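Local coordinates for MdbA protein (Corynebacterium diphtheriae, PDB 5C00), which is a thiol-disulfide oxidoreductase of the DsbA-like thioredoxin family, essential for viability, pilus assembly, toxin production and virulence, and probably forms disulfides in exported proteins, at residues 26-31 with 166-171; 128-133 with 137-142; 67-72 with 115-120; 186-191 with 197-202. All coordinates share one frame; numbering follows the deposited sequence. Where two conformers were deposited one is given.

In this thioredoxin-fold protein interactions 1 and 4 join strands of the mixed sheet to a helix or turn, whereas 2 and 3 join helices. Interaction 1 spans most of the chain, from edge strand 25-29 to helix 162-180; interactions 3 and 2 follow in that order between its two halves, and interaction 4 comes after it has closed. Interactions 2 and 3, centres about 20 Å apart, touch through Tyr119 with Phe139 and Val142; 3 and 4, about 17 Å apart, through Met69 on Trp202. Interactions 2 and 4 lie on opposite sides of the chain's centre, about 29 Å between centres. Together they link the helical part to the thioredoxin-like part, where Pro186 of interaction 4 touches Cys58.

Interaction 1 of 4, residues 26-31 with 166-171; sequences GSVTDS and RKFAEA
Ser31 lies across the ring of Phe168, the aromatic side chain that helix 162-180 sends toward the turn after strand 25-29. Followed outward, Phe168 starts with CB, which lies 3.8 Å from the carbonyl O of Ser31. Phe168 CG comes next, and Ser31 CA sits 3.6 Å from it, over one face of the ring. This is a CH-pi contact: Ser31 CA stands 3.7 Å from the ring centroid and 15° off the normal. On one flank Phe168 CD1 meets Ser31 OG at 3.7 Å; on the other, Phe168 CE2 touches Val28 CG1 at the same 3.7 Å, and Phe168 CZ is more distant from that methyl. Val28 turns CG1 anti to its own backbone N (chi1 178°), which carries this methyl to the far end of the phenylalanine, the two side chains crossing at about a right angle. Ser31 OG also rests 3.6 Å from Ala171 CB, one helical turn along from Phe168. No hydrogen bond joins the two segments, but Ser31 O accepts one from Asn172 ND2 just beyond. Leu105 of helix 96-109 packs against both Val28 and Phe168, and so the contact closes a three-way junction of the edge strand, helix 96-109 and helix 162-180.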
loop_
_atom_site.group_PDB
_atom_site.type_symbol
_atom_site.label_atom_id
_atom_site.label_comp_id
_atom_site.label_asym_id
_atom_site.label_seq_id
_atom_site.Cartn_x
_atom_site.Cartn_y
_atom_site.Cartn_z
ATOM N N GLY A 26 10.979 -1.646 6.125
ATOM C CA GLY A 26 9.616 -2.030 6.432
ATOM C C GLY A 26 9.515 -3.411 7.027
ATOM O O GLY A 26 10.505 -4.112 7.124
ATOM N N SER A 27 8.300 -3.804 7.370
ATOM C CA SER A 27 8.025 -5.192 7.794
ATOM C C SER A 27 6.597 -5.517 7.468
ATOM O O SER A 27 5.848 -4.600 7.096
ATOM C CB SER A 27 8.342 -5.386 9.283
ATOM O OG SER A 27 7.530 -4.562 10.114
ATOM N N VAL A 28 6.196 -6.781 7.532
ATOM C CA VAL A 28 4.776 -7.139 7.383
ATOM C C VAL A 28 4.408 -7.726 8.712
ATOM O O VAL A 28 4.882 -8.811 9.063
ATOM C CB VAL A 28 4.521 -8.138 6.218
ATOM C CG1 VAL A 28 3.045 -8.498 6.167
ATOM C CG2 VAL A 28 4.974 -7.573 4.883
ATOM N N THR A 29 3.636 -6.970 9.472
ATOM C CA THR A 29 3.351 -7.284 10.857
ATOM C C THR A 29 1.906 -6.952 11.172
ATOM O O THR A 29 1.434 -5.860 10.810
ATOM C CB THR A 29 4.270 -6.476 11.795
ATOM O OG1 THR A 29 5.628 -6.550 11.313
ATOM C CG2 THR A 29 4.214 -7.083 13.230
ATOM N N ASP A 30 1.203 -7.865 11.864
ATOM C CA ASP A 30 -0.121 -7.571 12.408
ATOM C C ASP A 30 -1.087 -7.065 11.340
ATOM O O ASP A 30 -1.778 -6.125 11.589
ATOM C CB ASP A 30 -0.056 -6.556 13.555
ATOM C CG ASP A 30 -1.436 -6.287 14.200
ATOM O OD1 ASP A 30 -2.267 -7.217 14.321
ATOM O OD2 ASP A 30 -1.739 -5.137 14.563
ATOM N N SER A 31 -1.094 -7.725 10.182
ATOM C CA SER A 31 -1.930 -7.358 9.012
ATOM C C SER A 31 -1.577 -6.037 8.303
ATOM O O SER A 31 -2.308 -5.620 7.419
ATOM C CB SER A 31 -3.412 -7.332 9.358
ATOM O OG SER A 31 -3.814 -8.501 10.052
ATOM N N ARG A 166 -6.332 -11.353 1.813
ATOM C CA ARG A 166 -7.751 -11.391 2.243
ATOM C C ARG A 166 -7.871 -11.465 3.763
ATOM O O ARG A 166 -8.717 -10.816 4.346
ATOM C CB ARG A 166 -8.429 -12.610 1.652
ATOM C CG ARG A 166 -8.629 -12.579 0.159
ATOM C CD ARG A 166 -9.067 -13.953 -0.364
ATOM N NE ARG A 166 -9.079 -13.899 -1.840
ATOM C CZ ARG A 166 -8.580 -14.790 -2.673
ATOM N NH1 ARG A 166 -8.001 -15.917 -2.240
ATOM N NH2 ARG A 166 -8.684 -14.553 -3.983
ATOM N N LYS A 167 -7.055 -12.298 4.410
ATOM C CA LYS A 167 -7.066 -12.370 5.879
ATOM C C LYS A 167 -6.708 -11.015 6.486
ATOM O O LYS A 167 -7.378 -10.543 7.452
ATOM C CB LYS A 167 -6.129 -13.481 6.362
ATOM C CG LYS A 167 -5.553 -13.356 7.762
ATOM C CD LYS A 167 -4.713 -14.604 8.072
ATOM C CE LYS A 167 -3.456 -14.299 8.870
ATOM N NZ LYS A 167 -2.211 -14.806 8.196
ATOM N N PHE A 168 -5.686 -10.359 5.921
ATOM C CA PHE A 168 -5.302 -9.019 6.379
ATOM C C PHE A 168 -6.409 -7.993 6.131
ATOM O O PHE A 168 -6.694 -7.130 6.978
ATOM C CB PHE A 168 -4.048 -8.542 5.678
ATOM C CG PHE A 168 -2.796 -9.283 6.067
ATOM C CD1 PHE A 168 -2.830 -10.353 6.962
ATOM C CD2 PHE A 168 -1.598 -8.938 5.490
ATOM C CE1 PHE A 168 -1.664 -11.021 7.273
ATOM C CE2 PHE A 168 -0.438 -9.596 5.803
ATOM C CZ PHE A 168 -0.484 -10.659 6.686
ATOM N N ALA A 169 -6.984 -8.066 4.957
ATOM C CA ALA A 169 -8.032 -7.122 4.602
ATOM C C ALA A 169 -9.221 -7.263 5.570
ATOM O O ALA A 169 -9.769 -6.261 6.037
ATOM C CB ALA A 169 -8.472 -7.331 3.159
ATOM N N GLU A 170 -9.586 -8.506 5.896
ATOM C CA GLU A 170 -10.720 -8.709 6.840
ATOM C C GLU A 170 -10.378 -8.173 8.239
ATOM O O GLU A 170 -11.190 -7.458 8.839
ATOM C CB GLU A 170 -11.162 -10.184 6.875
ATOM C CG GLU A 170 -12.549 -10.427 7.467
ATOM C CD GLU A 170 -13.613 -9.424 6.985
ATOM O OE1 GLU A 170 -13.800 -9.253 5.753
ATOM O OE2 GLU A 170 -14.258 -8.792 7.849
ATOM N N ALA A 171 -9.186 -8.479 8.747
ATOM C CA ALA A 171 -8.726 -7.956 10.043
ATOM C C ALA A 171 -8.683 -6.438 10.084
ATOM O O ALA A 171 -9.083 -5.804 11.082
ATOM C CB ALA A 171 -7.368 -8.506 10.416
#

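Interaction 2 of 4, residues 128-133 with 137-142; sequences KNIYGK and NDFADV
Ile130 and Phe139 make the close part of this contact, one methyl against the end of one ring. Ile130 CG2 lies 3.7 Å from Phe139 CZ and 4.0 Å from Phe139 CE1, approaching the ring obliquely. With CG1 of Ile130 beside the backbone N (chi1 -76°), CG2 is left anti to it and is the branch that reaches the ring. Both residues are buried and wholly apolar where they meet. The other side is wetter and looser. Lys133 O and Asp138 OD2, 4.4 Å apart and both acceptors, are joined by a water that donates to each at 2.8 Å, linking the exposed turn to the helix. Asp138 OD2 also accepts from Gly135 N, and Asp138 OD1 from Gln10 NE2, so both carboxylate oxygens have partners. The ammonium group of Lys133 bends back to its own turn: Lys133 NZ donates to Tyr131 O at 3.0 Å, with a C=O...N angle of 160°. Trp134, in the short connection, meets Phe139 edge-to-face. Ile130 ends the short helix 127-130 and Phe139 lies on helix 136-145; Leu123 of helix 113-125 touches both members of the pair. Helix 96-109 adds Asn96 against Ile130 and Ala100 against Phe139, and helix 150-158 brings Ile156 to the same ring, placing the phenylalanine among several helices.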
loop_
_atom_site.group_PDB
_atom_site.type_symbol
_atom_site.label_atom_id
_atom_site.label_comp_id
_atom_site.label_asym_id
_atom_site.label_seq_id
_atom_site.Cartn_x
_atom_site.Cartn_y
_atom_site.Cartn_z
ATOM N N LYS A 128 -7.216 4.354 -12.499
ATOM C CA LYS A 128 -8.304 4.426 -13.487
ATOM C C LYS A 128 -8.079 3.665 -14.769
ATOM O O LYS A 128 -9.039 3.228 -15.378
ATOM C CB LYS A 128 -8.705 5.884 -13.742
ATOM C CG LYS A 128 -9.730 6.401 -12.736
ATOM C CD LYS A 128 -9.580 5.843 -11.301
ATOM C CE LYS A 128 -10.914 5.515 -10.624
ATOM N NZ LYS A 128 -10.876 4.295 -9.735
ATOM N N ASN A 129 -6.826 3.470 -15.180
ATOM C CA ASN A 129 -6.454 2.673 -16.366
ATOM C C ASN A 129 -6.278 1.176 -16.118
ATOM O O ASN A 129 -6.354 0.360 -17.026
ATOM C CB ASN A 129 -5.157 3.256 -16.952
ATOM C CG ASN A 129 -5.342 4.675 -17.385
ATOM O OD1 ASN A 129 -6.277 4.957 -18.122
ATOM N ND2 ASN A 129 -4.533 5.600 -16.841
ATOM N N ILE A 130 -6.051 0.823 -14.882
ATOM C CA ILE A 130 -5.810 -0.524 -14.466
ATOM C C ILE A 130 -7.139 -1.204 -14.187
ATOM O O ILE A 130 -7.343 -2.367 -14.506
ATOM C CB ILE A 130 -5.003 -0.495 -13.159
ATOM C CG1 ILE A 130 -3.565 -0.145 -13.446
ATOM C CG2 ILE A 130 -5.065 -1.834 -12.380
ATOM C CD1 ILE A 130 -2.777 0.166 -12.192
ATOM N N TYR A 131 -8.026 -0.455 -13.553
ATOM C CA TYR A 131 -9.233 -0.990 -12.928
ATOM C C TYR A 131 -10.080 -1.771 -13.952
ATOM O O TYR A 131 -10.584 -1.214 -14.920
ATOM C CB TYR A 131 -10.053 0.162 -12.326
ATOM C CG TYR A 131 -11.243 -0.353 -11.546
ATOM C CD1 TYR A 131 -11.088 -0.818 -10.254
ATOM C CD2 TYR A 131 -12.511 -0.434 -12.139
ATOM C CE1 TYR A 131 -12.161 -1.349 -9.543
ATOM C CE2 TYR A 131 -13.599 -0.964 -11.437
ATOM C CZ TYR A 131 -13.397 -1.433 -10.137
ATOM O OH TYR A 131 -14.452 -1.942 -9.424
ATOM N N GLY A 132 -10.245 -3.057 -13.711
ATOM C CA GLY A 132 -11.047 -3.910 -14.610
ATOM C C GLY A 132 -10.369 -4.354 -15.895
ATOM O O GLY A 132 -11.003 -5.040 -16.727
ATOM N N LYS A 133 -9.155 -3.854 -16.152
ATOM C CA LYS A 133 -8.462 -4.135 -17.377
ATOM C C LYS A 133 -7.290 -5.047 -17.126
ATOM O O LYS A 133 -6.962 -5.843 -17.993
ATOM C CB LYS A 133 -8.096 -2.824 -18.125
ATOM C CG LYS A 133 -9.388 -2.017 -18.268
ATOM C CD LYS A 133 -9.299 -0.719 -19.003
ATOM C CE LYS A 133 -10.624 0.014 -18.823
ATOM N NZ LYS A 133 -10.804 0.459 -17.392
ATOM N N ASN A 137 -1.404 -11.435 -14.357
ATOM C CA ASN A 137 -0.152 -11.451 -15.109
ATOM C C ASN A 137 0.277 -10.029 -15.438
ATOM O O ASN A 137 1.458 -9.792 -15.651
ATOM C CB ASN A 137 -0.259 -12.310 -16.364
ATOM C CG ASN A 137 -0.172 -13.796 -16.061
ATOM O OD1 ASN A 137 0.787 -14.285 -15.481
ATOM N ND2 ASN A 137 -1.171 -14.507 -16.444
ATOM N N ASP A 138 -0.687 -9.090 -15.496
ATOM C CA ASP A 138 -0.363 -7.690 -15.703
ATOM C C ASP A 138 0.265 -7.129 -14.461
ATOM O O ASP A 138 1.313 -6.473 -14.520
ATOM C CB ASP A 138 -1.613 -6.921 -16.108
ATOM C CG ASP A 138 -2.227 -7.478 -17.386
ATOM O OD1 ASP A 138 -1.611 -7.312 -18.500
ATOM O OD2 ASP A 138 -3.285 -8.128 -17.300
ATOM N N PHE A 139 -0.347 -7.368 -13.304
ATOM C CA PHE A 139 0.279 -6.928 -12.070
ATOM C C PHE A 139 1.694 -7.497 -11.918
ATOM O O PHE A 139 2.623 -6.823 -11.420
ATOM C CB PHE A 139 -0.597 -7.298 -10.884
ATOM C CG PHE A 139 -1.855 -6.477 -10.803
ATOM C CD1 PHE A 139 -1.806 -5.186 -10.311
ATOM C CD2 PHE A 139 -3.072 -6.978 -11.209
ATOM C CE1 PHE A 139 -2.951 -4.407 -10.240
ATOM C CE2 PHE A 139 -4.232 -6.213 -11.132
ATOM C CZ PHE A 139 -4.173 -4.933 -10.626
ATOM N N ALA A 140 1.875 -8.745 -12.305
ATOM C CA ALA A 140 3.194 -9.376 -12.179
ATOM C C ALA A 140 4.237 -8.772 -13.114
ATOM O O ALA A 140 5.368 -8.546 -12.719
ATOM C CB ALA A 140 3.083 -10.867 -12.422
ATOM N N ASP A 141 3.851 -8.500 -14.352
ATOM C CA ASP A 141 4.814 -7.975 -15.330
ATOM C C ASP A 141 5.321 -6.635 -14.775
ATOM O O ASP A 141 6.501 -6.296 -14.894
ATOM C CB ASP A 141 4.182 -7.741 -16.686
ATOM C CG ASP A 141 4.203 -8.971 -17.595
ATOM O OD1 ASP A 141 4.415 -10.121 -17.138
ATOM O OD2 ASP A 141 4.010 -8.749 -18.821
ATOM N N VAL A 142 4.394 -5.825 -14.254
ATOM C CA VAL A 142 4.740 -4.494 -13.800
ATOM C C VAL A 142 5.651 -4.542 -12.579
ATOM O O VAL A 142 6.627 -3.781 -12.486
ATOM C CB VAL A 142 3.499 -3.605 -13.571
ATOM C CG1 VAL A 142 3.897 -2.273 -12.950
ATOM C CG2 VAL A 142 2.843 -3.344 -14.900
HETATM O O HOH W 1 -5.412 -7.885 -19.034
#

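Interaction 3 of 4, residues 67-72 with 115-120; sequences GPMTKA and TYWNYR
Met69, a selenomethionine, and Thr70 of helix 56-74 meet the six-membered part of the Trp117 indole of helix 113-125. Met69 CE comes in at the edge, near the plane of the ring, 3.5 Å from Trp117 CH2 and equally close to CZ3. Thr70 OG1 approaches obliquely and lies 3.2 Å from Trp117 CZ2. No hydrogen bond crosses between the two segments; the hydroxyl instead bonds to Asp66 O one turn earlier in its own helix. In this conformer, one of two, that bond is consistent with OG1 being held facing the indole. The selenomethionine chain runs extended through chi1 and chi2, then bends at chi3 (76°) to deliver its methyl to the ring. CG of Trp117 is anti to the backbone N (chi1 175°), reaching across to the other helix, and NE1 is hydrogen-bonded to Glu20 OE1, which helps hold the indole in its orientation. Farther out, Arg120 forms salt bridges with Asp66 of the facing helix and with Glu51 of strand 45-52, tying both to helix 113-125. Met69 also rests on Ile78 and Val80 of strand 78-85 and on Val203, so helix 56-74 packs on the sheet and on helix 202-207, while Tyr116 brings helix 113-125 onto Leu82 of strand 78-85.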
loop_
_atom_site.group_PDB
_atom_site.type_symbol
_atom_site.label_atom_id
_atom_site.label_comp_id
_atom_site.label_asym_id
_atom_site.label_seq_id
_atom_site.Cartn_x
_atom_site.Cartn_y
_atom_site.Cartn_z
ATOM N N GLY A 67 4.562 12.315 -0.391
ATOM C CA GLY A 67 5.843 12.977 -0.300
ATOM C C GLY A 67 6.219 13.356 1.119
ATOM O O GLY A 67 7.256 12.922 1.617
ATOM N N PRO A 68 5.391 14.160 1.783
ATOM C CA PRO A 68 5.695 14.495 3.164
ATOM C C PRO A 68 5.724 13.290 4.069
ATOM O O PRO A 68 6.576 13.244 4.978
ATOM C CB PRO A 68 4.565 15.431 3.590
ATOM C CG PRO A 68 3.857 15.812 2.360
ATOM C CD PRO A 68 4.265 14.926 1.246
HETATM N N MSE A 69 4.856 12.308 3.820
HETATM C CA MSE A 69 4.848 11.077 4.636
HETATM C C MSE A 69 6.193 10.411 4.530
HETATM O O MSE A 69 6.731 9.993 5.545
HETATM C CB MSE A 69 3.736 10.111 4.206
HETATM C CG MSE A 69 3.719 8.828 5.052
HETATM SE SE MSE A 69 2.355 7.589 4.388
HETATM C CE MSE A 69 3.389 7.027 2.854
ATOM N N THR A 70 6.720 10.241 3.317
ATOM C CA THR A 70 8.036 9.623 3.114
ATOM C C THR A 70 9.117 10.347 3.933
ATOM O O THR A 70 9.922 9.740 4.586
ATOM C CB THR A 70 8.418 9.634 1.616
ATOM O OG1 THR A 70 7.387 9.014 0.851
ATOM C CG2 THR A 70 9.717 8.916 1.377
ATOM N N LYS A 71 9.114 11.672 3.879
ATOM C CA LYS A 71 10.115 12.441 4.633
ATOM C C LYS A 71 10.025 12.228 6.125
ATOM O O LYS A 71 11.034 12.103 6.805
ATOM C CB LYS A 71 10.045 13.937 4.322
ATOM C CG LYS A 71 10.261 14.276 2.855
ATOM C CD LYS A 71 11.543 13.675 2.264
ATOM C CE LYS A 71 11.293 12.531 1.286
ATOM N NZ LYS A 71 12.474 12.052 0.482
ATOM N N ALA A 72 8.814 12.163 6.636
ATOM C CA ALA A 72 8.592 12.000 8.057
ATOM C C ALA A 72 8.985 10.608 8.522
ATOM O O ALA A 72 9.493 10.431 9.631
ATOM C CB ALA A 72 7.121 12.286 8.384
ATOM N N THR A 115 11.224 -1.153 -4.363
ATOM C CA THR A 115 10.268 -1.676 -5.346
ATOM C C THR A 115 8.817 -1.551 -4.857
ATOM O O THR A 115 7.938 -1.036 -5.555
ATOM C CB THR A 115 10.635 -3.151 -5.676
ATOM O OG1 THR A 115 11.937 -3.149 -6.263
ATOM C CG2 THR A 115 9.694 -3.723 -6.676
ATOM N N TYR A 116 8.582 -1.963 -3.606
ATOM C CA TYR A 116 7.265 -1.860 -3.002
ATOM C C TYR A 116 6.743 -0.437 -3.078
ATOM O O TYR A 116 5.629 -0.171 -3.564
ATOM C CB TYR A 116 7.272 -2.309 -1.561
ATOM C CG TYR A 116 5.956 -2.010 -0.915
ATOM C CD1 TYR A 116 4.819 -2.763 -1.216
ATOM C CD2 TYR A 116 5.800 -0.908 -0.104
ATOM C CE1 TYR A 116 3.591 -2.437 -0.688
ATOM C CE2 TYR A 116 4.568 -0.567 0.399
ATOM C CZ TYR A 116 3.477 -1.345 0.085
ATOM O OH TYR A 116 2.279 -1.025 0.615
ATOM N N TRP A 117 7.552 0.493 -2.614
ATOM C CA TRP A 117 7.075 1.875 -2.604
ATOM C C TRP A 117 6.677 2.385 -4.001
ATOM O O TRP A 117 5.625 3.016 -4.206
ATOM C CB TRP A 117 8.163 2.752 -2.017
ATOM C CG TRP A 117 7.801 4.138 -2.091
ATOM C CD1 TRP A 117 8.266 5.037 -2.954
ATOM C CD2 TRP A 117 6.824 4.788 -1.298
ATOM N NE1 TRP A 117 7.652 6.248 -2.752
ATOM C CE2 TRP A 117 6.777 6.123 -1.724
ATOM C CE3 TRP A 117 5.994 4.377 -0.237
ATOM C CZ2 TRP A 117 5.920 7.054 -1.158
ATOM C CZ3 TRP A 117 5.136 5.317 0.335
ATOM C CH2 TRP A 117 5.125 6.634 -0.128
ATOM N N ASN A 118 7.548 2.130 -4.971
ATOM C CA ASN A 118 7.263 2.584 -6.326
ATOM C C ASN A 118 6.115 1.840 -6.987
ATOM O O ASN A 118 5.386 2.421 -7.784
ATOM C CB ASN A 118 8.530 2.499 -7.162
ATOM C CG ASN A 118 9.493 3.629 -6.822
ATOM O OD1 ASN A 118 9.260 4.785 -7.189
ATOM N ND2 ASN A 118 10.514 3.316 -6.038
ATOM N N TYR A 119 5.947 0.572 -6.628
ATOM C CA TYR A 119 4.860 -0.247 -7.135
ATOM C C TYR A 119 3.537 0.238 -6.602
ATOM O O TYR A 119 2.605 0.468 -7.365
ATOM C CB TYR A 119 5.086 -1.687 -6.762
ATOM C CG TYR A 119 4.174 -2.663 -7.418
ATOM C CD1 TYR A 119 4.159 -2.815 -8.780
ATOM C CD2 TYR A 119 3.353 -3.454 -6.687
ATOM C CE1 TYR A 119 3.356 -3.746 -9.408
ATOM C CE2 TYR A 119 2.526 -4.389 -7.317
ATOM C CZ TYR A 119 2.557 -4.562 -8.662
ATOM O OH TYR A 119 1.756 -5.533 -9.267
ATOM N N ARG A 120 3.457 0.509 -5.305
ATOM C CA ARG A 120 2.247 1.106 -4.703
ATOM C C ARG A 120 1.879 2.419 -5.394
ATOM O O ARG A 120 0.693 2.638 -5.724
ATOM C CB ARG A 120 2.466 1.352 -3.190
ATOM C CG ARG A 120 1.405 2.245 -2.536
ATOM C CD ARG A 120 1.649 2.390 -1.035
ATOM N NE ARG A 120 0.691 3.336 -0.446
ATOM C CZ ARG A 120 0.826 4.671 -0.469
ATOM N NH1 ARG A 120 1.859 5.228 -1.065
ATOM N NH2 ARG A 120 -0.104 5.477 0.078
#

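Interaction 4 of 4, residues 186-191 with 197-202; sequences PRVFID and NGIETW
Val188 lies over one face of the Trp202 indole, and the two side chains cross at about a right angle. Both valine methyls take part. Val188 CG2 stands above the five-membered ring of Trp202, 4.0 Å from its centroid and only 6° off the normal, a CH-pi contact. Val188 CG1 reaches toward the six-membered side, 3.8 Å from Trp202 CE3. Trp202 holds CG between its backbone N and carbonyl carbon (chi1 74°), a crowded position that brings the indole alongside the strand. Ile199, in the turn leading to helix 202-207, which Trp202 begins, comes in obliquely: its CD1 lies 3.9 Å from Val188 CG2 and about as far from Val188 CB. Ile190, two residues along the strand on the same side, sends CD1 to within 3.8 Å of Trp202 O. The turn is braced from within, since Gly198 O accepts from both Thr201 N (2.9 Å) and Thr201 OG1 (3.0 Å). Around the indole, Ile47 of strand 45-52 and Met69 of helix 56-74 pack on Trp202, as does Val195. Pro186 follows a cis peptide bond and touches Cys58 of the thioredoxin-type CxxC pattern, consistent with the cis-proline that faces the active site in this family. No hydrogen bond links the two segments; the contact across them is therefore apolar packing, consistent with burial of Val188 and Trp202, while the bonds from Thr201 to Gly198 O lie within the turn.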
loop_
_atom_site.group_PDB
_atom_site.type_symbol
_atom_site.label_atom_id
_atom_site.label_comp_id
_atom_site.label_asym_id
_atom_site.label_seq_id
_atom_site.Cartn_x
_atom_site.Cartn_y
_atom_site.Cartn_z
ATOM N N PRO A 186 -9.820 6.908 1.966
ATOM C CA PRO A 186 -8.756 6.724 2.942
ATOM C C PRO A 186 -9.166 7.107 4.367
ATOM O O PRO A 186 -10.037 7.958 4.560
ATOM C CB PRO A 186 -7.692 7.687 2.499
ATOM C CG PRO A 186 -8.442 8.834 1.886
ATOM C CD PRO A 186 -9.623 8.167 1.209
ATOM N N ARG A 187 -8.487 6.506 5.343
ATOM C CA ARG A 187 -8.636 6.900 6.737
ATOM C C ARG A 187 -7.256 6.930 7.387
ATOM O O ARG A 187 -6.437 6.067 7.124
ATOM C CB ARG A 187 -9.506 5.885 7.516
ATOM C CG ARG A 187 -10.819 5.473 6.856
ATOM C CD ARG A 187 -11.908 6.508 6.919
ATOM N NE ARG A 187 -12.440 6.572 8.267
ATOM C CZ ARG A 187 -13.327 5.726 8.809
ATOM N NH1 ARG A 187 -13.951 4.807 8.088
ATOM N NH2 ARG A 187 -13.626 5.854 10.081
ATOM N N VAL A 188 -7.018 7.895 8.256
ATOM C CA VAL A 188 -5.750 7.988 8.950
ATOM C C VAL A 188 -5.994 8.158 10.463
ATOM O O VAL A 188 -6.853 8.929 10.874
ATOM C CB VAL A 188 -4.969 9.189 8.431
ATOM C CG1 VAL A 188 -3.721 9.443 9.280
ATOM C CG2 VAL A 188 -4.632 9.018 6.940
ATOM N N PHE A 189 -5.242 7.437 11.259
ATOM C CA PHE A 189 -5.252 7.575 12.713
ATOM C C PHE A 189 -3.832 7.842 13.155
ATOM O O PHE A 189 -2.851 7.239 12.612
ATOM C CB PHE A 189 -5.717 6.245 13.372
ATOM C CG PHE A 189 -7.161 5.866 13.080
ATOM C CD1 PHE A 189 -7.543 5.397 11.843
ATOM C CD2 PHE A 189 -8.130 5.927 14.083
ATOM C CE1 PHE A 189 -8.865 5.033 11.571
ATOM C CE2 PHE A 189 -9.422 5.547 13.836
ATOM C CZ PHE A 189 -9.811 5.139 12.575
ATOM N N ILE A 190 -3.685 8.684 14.154
ATOM C CA ILE A 190 -2.408 9.004 14.756
ATOM C C ILE A 190 -2.486 8.505 16.197
ATOM O O ILE A 190 -3.327 8.966 16.959
ATOM C CB ILE A 190 -2.147 10.529 14.762
ATOM C CG1 ILE A 190 -2.079 11.064 13.329
ATOM C CG2 ILE A 190 -0.867 10.847 15.559
ATOM C CD1 ILE A 190 -2.017 12.573 13.139
ATOM N N ASP A 191 -1.676 7.505 16.540
ATOM C CA ASP A 191 -1.730 6.917 17.883
ATOM C C ASP A 191 -3.161 6.615 18.319
ATOM O O ASP A 191 -3.562 6.970 19.441
ATOM C CB ASP A 191 -1.067 7.868 18.903
ATOM C CG ASP A 191 0.416 8.004 18.699
ATOM O OD1 ASP A 191 1.059 7.021 18.257
ATOM O OD2 ASP A 191 0.943 9.096 18.999
ATOM N N ASN A 197 -10.564 15.846 10.383
ATOM C CA ASN A 197 -10.515 17.157 9.797
ATOM C C ASN A 197 -9.093 17.468 9.312
ATOM O O ASN A 197 -8.133 17.044 9.944
ATOM C CB ASN A 197 -10.910 18.156 10.860
ATOM C CG ASN A 197 -12.373 18.049 11.212
ATOM O OD1 ASN A 197 -13.189 18.549 10.474
ATOM N ND2 ASN A 197 -12.702 17.367 12.313
ATOM N N GLY A 198 -8.986 18.215 8.212
ATOM C CA GLY A 198 -7.681 18.612 7.647
ATOM C C GLY A 198 -6.852 17.374 7.313
ATOM O O GLY A 198 -5.651 17.298 7.626
ATOM N N ILE A 199 -7.486 16.410 6.657
ATOM C CA ILE A 199 -6.806 15.171 6.295
ATOM C C ILE A 199 -5.607 15.406 5.375
ATOM O O ILE A 199 -4.638 14.663 5.437
ATOM C CB ILE A 199 -7.806 14.162 5.663
ATOM C CG1 ILE A 199 -7.189 12.780 5.519
ATOM C CG2 ILE A 199 -8.343 14.657 4.347
ATOM C CD1 ILE A 199 -6.945 12.103 6.839
ATOM N N GLU A 200 -5.671 16.435 4.540
ATOM C CA GLU A 200 -4.546 16.763 3.657
ATOM C C GLU A 200 -3.292 17.122 4.419
ATOM O O GLU A 200 -2.182 17.071 3.855
ATOM C CB GLU A 200 -4.873 17.927 2.742
ATOM C CG GLU A 200 -5.889 17.578 1.682
ATOM C CD GLU A 200 -6.102 18.707 0.687
ATOM O OE1 GLU A 200 -5.132 19.442 0.370
ATOM O OE2 GLU A 200 -7.238 18.846 0.193
ATOM N N THR A 201 -3.452 17.495 5.680
ATOM C CA THR A 201 -2.322 17.907 6.488
ATOM C C THR A 201 -2.030 16.927 7.603
ATOM O O THR A 201 -1.420 17.298 8.598
ATOM C CB THR A 201 -2.548 19.328 7.077
ATOM O OG1 THR A 201 -3.524 19.307 8.131
ATOM C CG2 THR A 201 -3.019 20.262 6.016
ATOM N N TRP A 202 -2.443 15.668 7.439
ATOM C CA TRP A 202 -2.278 14.710 8.511
ATOM C C TRP A 202 -0.823 14.525 8.914
ATOM O O TRP A 202 -0.559 14.279 10.075
ATOM C CB TRP A 202 -2.948 13.369 8.168
ATOM C CG TRP A 202 -2.271 12.499 7.149
ATOM C CD1 TRP A 202 -2.583 12.357 5.847
ATOM C CD2 TRP A 202 -1.196 11.586 7.413
ATOM N NE1 TRP A 202 -1.754 11.405 5.256
ATOM C CE2 TRP A 202 -0.917 10.907 6.215
ATOM C CE3 TRP A 202 -0.479 11.254 8.560
ATOM C CZ2 TRP A 202 0.073 9.939 6.112
ATOM C CZ3 TRP A 202 0.522 10.275 8.461
ATOM C CH2 TRP A 202 0.784 9.635 7.242
#